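Long-range contact in MutT/NUDIX family protein (Bacillus thuringiensis str. Al Hakam, PDB 3ID9), which probably hydrolyses a nucleoside diphosphate linked to another moiety, as other members of the MutT/NUDIX family do: residues B[24-29]-B[98-103]. Numbering follows the deposited sequence.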
loop_
_atom_site.group_PDB
_atom_site.type_symbol
_atom_site.label_atom_id
_atom_site.label_comp_id
_atom_site.label_asym_id
_atom_site.label_seq_id
_atom_site.Cartn_x
_atom_site.Cartn_y
_atom_site.Cartn_z
ATOM N N VAL B 24 -0.380 12.194 4.253
ATOM C CA VAL B 24 -0.194 10.761 4.419
ATOM C C VAL B 24 0.016 10.366 5.877
ATOM O O VAL B 24 0.816 10.969 6.593
ATOM C CB VAL B 24 1.003 10.262 3.601
ATOM C CG1 VAL B 24 1.051 8.746 3.625
ATOM C CG2 VAL B 24 0.905 10.774 2.174
ATOM N N ARG B 25 -0.713 9.344 6.309
ATOM C CA ARG B 25 -0.615 8.852 7.676
ATOM C C ARG B 25 -0.280 7.379 7.745
ATOM O O ARG B 25 -0.843 6.565 7.008
ATOM C CB ARG B 25 -1.921 9.112 8.428
ATOM C CG ARG B 25 -2.073 10.562 8.810
ATOM C CD ARG B 25 -3.397 10.897 9.463
ATOM N NE ARG B 25 -3.334 12.281 9.915
ATOM C CZ ARG B 25 -2.609 12.685 10.956
ATOM N NH1 ARG B 25 -1.903 11.804 11.660
ATOM N NH2 ARG B 25 -2.557 13.975 11.266
ATOM N N VAL B 26 0.653 7.051 8.633
ATOM C CA VAL B 26 1.073 5.674 8.842
ATOM C C VAL B 26 0.615 5.220 10.219
ATOM O O VAL B 26 0.519 6.020 11.145
ATOM C CB VAL B 26 2.609 5.525 8.764
ATOM C CG1 VAL B 26 3.072 5.731 7.342
ATOM C CG2 VAL B 26 3.283 6.536 9.688
ATOM N N THR B 27 0.321 3.933 10.340
ATOM C CA THR B 27 -0.119 3.360 11.606
ATOM C C THR B 27 0.648 2.070 11.790
ATOM O O THR B 27 0.832 1.312 10.834
ATOM C CB THR B 27 -1.634 3.061 11.601
ATOM O OG1 THR B 27 -2.355 4.292 11.695
ATOM C CG2 THR B 27 -2.016 2.155 12.762
ATOM N N GLY B 28 1.102 1.829 13.017
ATOM C CA GLY B 28 1.859 0.628 13.283
ATOM C C GLY B 28 1.093 -0.423 14.060
ATOM O O GLY B 28 0.342 -0.116 14.984
ATOM N N ILE B 29 1.284 -1.676 13.669
ATOM C CA ILE B 29 0.647 -2.786 14.339
ATOM C C ILE B 29 1.737 -3.799 14.668
ATOM O O ILE B 29 2.167 -4.586 13.815
ATOM C CB ILE B 29 -0.459 -3.406 13.465
ATOM C CG1 ILE B 29 -1.631 -2.421 13.399
ATOM C CG2 ILE B 29 -0.905 -4.738 14.037
ATOM C CD1 ILE B 29 -2.876 -2.951 12.755
ATOM N N ILE B 98 -1.819 4.542 5.532
ATOM C CA ILE B 98 -1.161 3.240 5.436
ATOM C C ILE B 98 -0.928 2.578 6.805
ATOM O O ILE B 98 -0.437 3.216 7.735
ATOM C CB ILE B 98 0.224 3.341 4.725
ATOM C CG1 ILE B 98 0.064 3.776 3.265
ATOM C CG2 ILE B 98 0.920 1.993 4.757
ATOM C CD1 ILE B 98 -0.044 5.260 3.070
ATOM N N THR B 99 -1.276 1.296 6.907
ATOM C CA THR B 99 -1.088 0.530 8.135
ATOM C C THR B 99 -0.017 -0.536 7.923
ATOM O O THR B 99 -0.132 -1.372 7.022
ATOM C CB THR B 99 -2.394 -0.170 8.583
ATOM O OG1 THR B 99 -3.304 0.800 9.110
ATOM C CG2 THR B 99 -2.105 -1.206 9.663
ATOM N N PHE B 100 1.016 -0.511 8.763
ATOM C CA PHE B 100 2.123 -1.465 8.666
ATOM C C PHE B 100 2.156 -2.527 9.761
ATOM O O PHE B 100 1.923 -2.224 10.928
ATOM C CB PHE B 100 3.473 -0.742 8.741
ATOM C CG PHE B 100 3.823 0.054 7.528
ATOM C CD1 PHE B 100 3.976 1.434 7.611
ATOM C CD2 PHE B 100 4.046 -0.578 6.305
ATOM C CE1 PHE B 100 4.352 2.173 6.498
ATOM C CE2 PHE B 100 4.421 0.149 5.183
ATOM C CZ PHE B 100 4.575 1.527 5.275
ATOM N N LEU B 101 2.451 -3.767 9.383
ATOM C CA LEU B 101 2.625 -4.829 10.364
ATOM C C LEU B 101 4.092 -4.647 10.721
ATOM O O LEU B 101 4.960 -4.756 9.855
ATOM C CB LEU B 101 2.419 -6.215 9.755
ATOM C CG LEU B 101 0.960 -6.651 9.637
ATOM C CD1 LEU B 101 0.883 -8.038 9.006
ATOM C CD2 LEU B 101 0.330 -6.650 11.018
ATOM N N LEU B 102 4.364 -4.341 11.985
ATOM C CA LEU B 102 5.727 -4.110 12.437
ATOM C C LEU B 102 6.324 -5.280 13.204
ATOM O O LEU B 102 5.608 -6.147 13.703
ATOM C CB LEU B 102 5.767 -2.862 13.318
ATOM C CG LEU B 102 5.350 -1.563 12.637
ATOM C CD1 LEU B 102 5.231 -0.439 13.667
ATOM C CD2 LEU B 102 6.377 -1.214 11.567
ATOM N N GLU B 103 7.649 -5.287 13.280
ATOM C CA GLU B 103 8.391 -6.306 14.010
ATOM C C GLU B 103 9.511 -5.612 14.791
ATOM O O GLU B 103 10.163 -4.697 14.282
ATOM C CB GLU B 103 8.975 -7.320 13.035
ATOM C CG GLU B 103 9.770 -8.428 13.678
ATOM C CD GLU B 103 10.078 -9.544 12.698
ATOM O OE1 GLU B 103 9.129 -10.259 12.297
ATOM O OE2 GLU B 103 11.264 -9.700 12.326
#
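The central mixed sheet of the Nudix alpha/beta/alpha sandwich pairs 24-29 with 98-103 in parallel. V26 faces I98, T27 faces T99, G28 faces F100 and I29 faces L101. Five backbone hydrogen bonds join R25, T27 and I29 to I98, F100 and L102, in the alternating pattern of a parallel ladder. T27 is gripped twice: its N gives a hydrogen bond to I98 O, and F100 N reaches T27 O at 2.8 Å, almost straight at 171°. L102 N meets I29 O from 49° above the carbonyl plane.

On the face toward helix 61-72, V24 CG1 packs on I98 CD1 (3.7 Å), and V26 CG1 approaches F100 CE1 obliquely. Lacking a side chain, G28 lets L102 CD1 lie 3.6 Å from its CA.

The face toward helix 139-147 carries I29, where CG1 beside the backbone N (chi1 -71°) and an extended second torsion carry CD1 to T99 CG2 (3.6 Å). T27 and T99 lie alongside each other; threonine suits this buried face because the T27 hydroxyl has a partner in H97 NE2, while the T99 methyl meets isoleucine. Backbone polar groups thus pair within the buried sheet, while V24, F100 and L102 pack on helix 61-72, and I29 on helix 139-147.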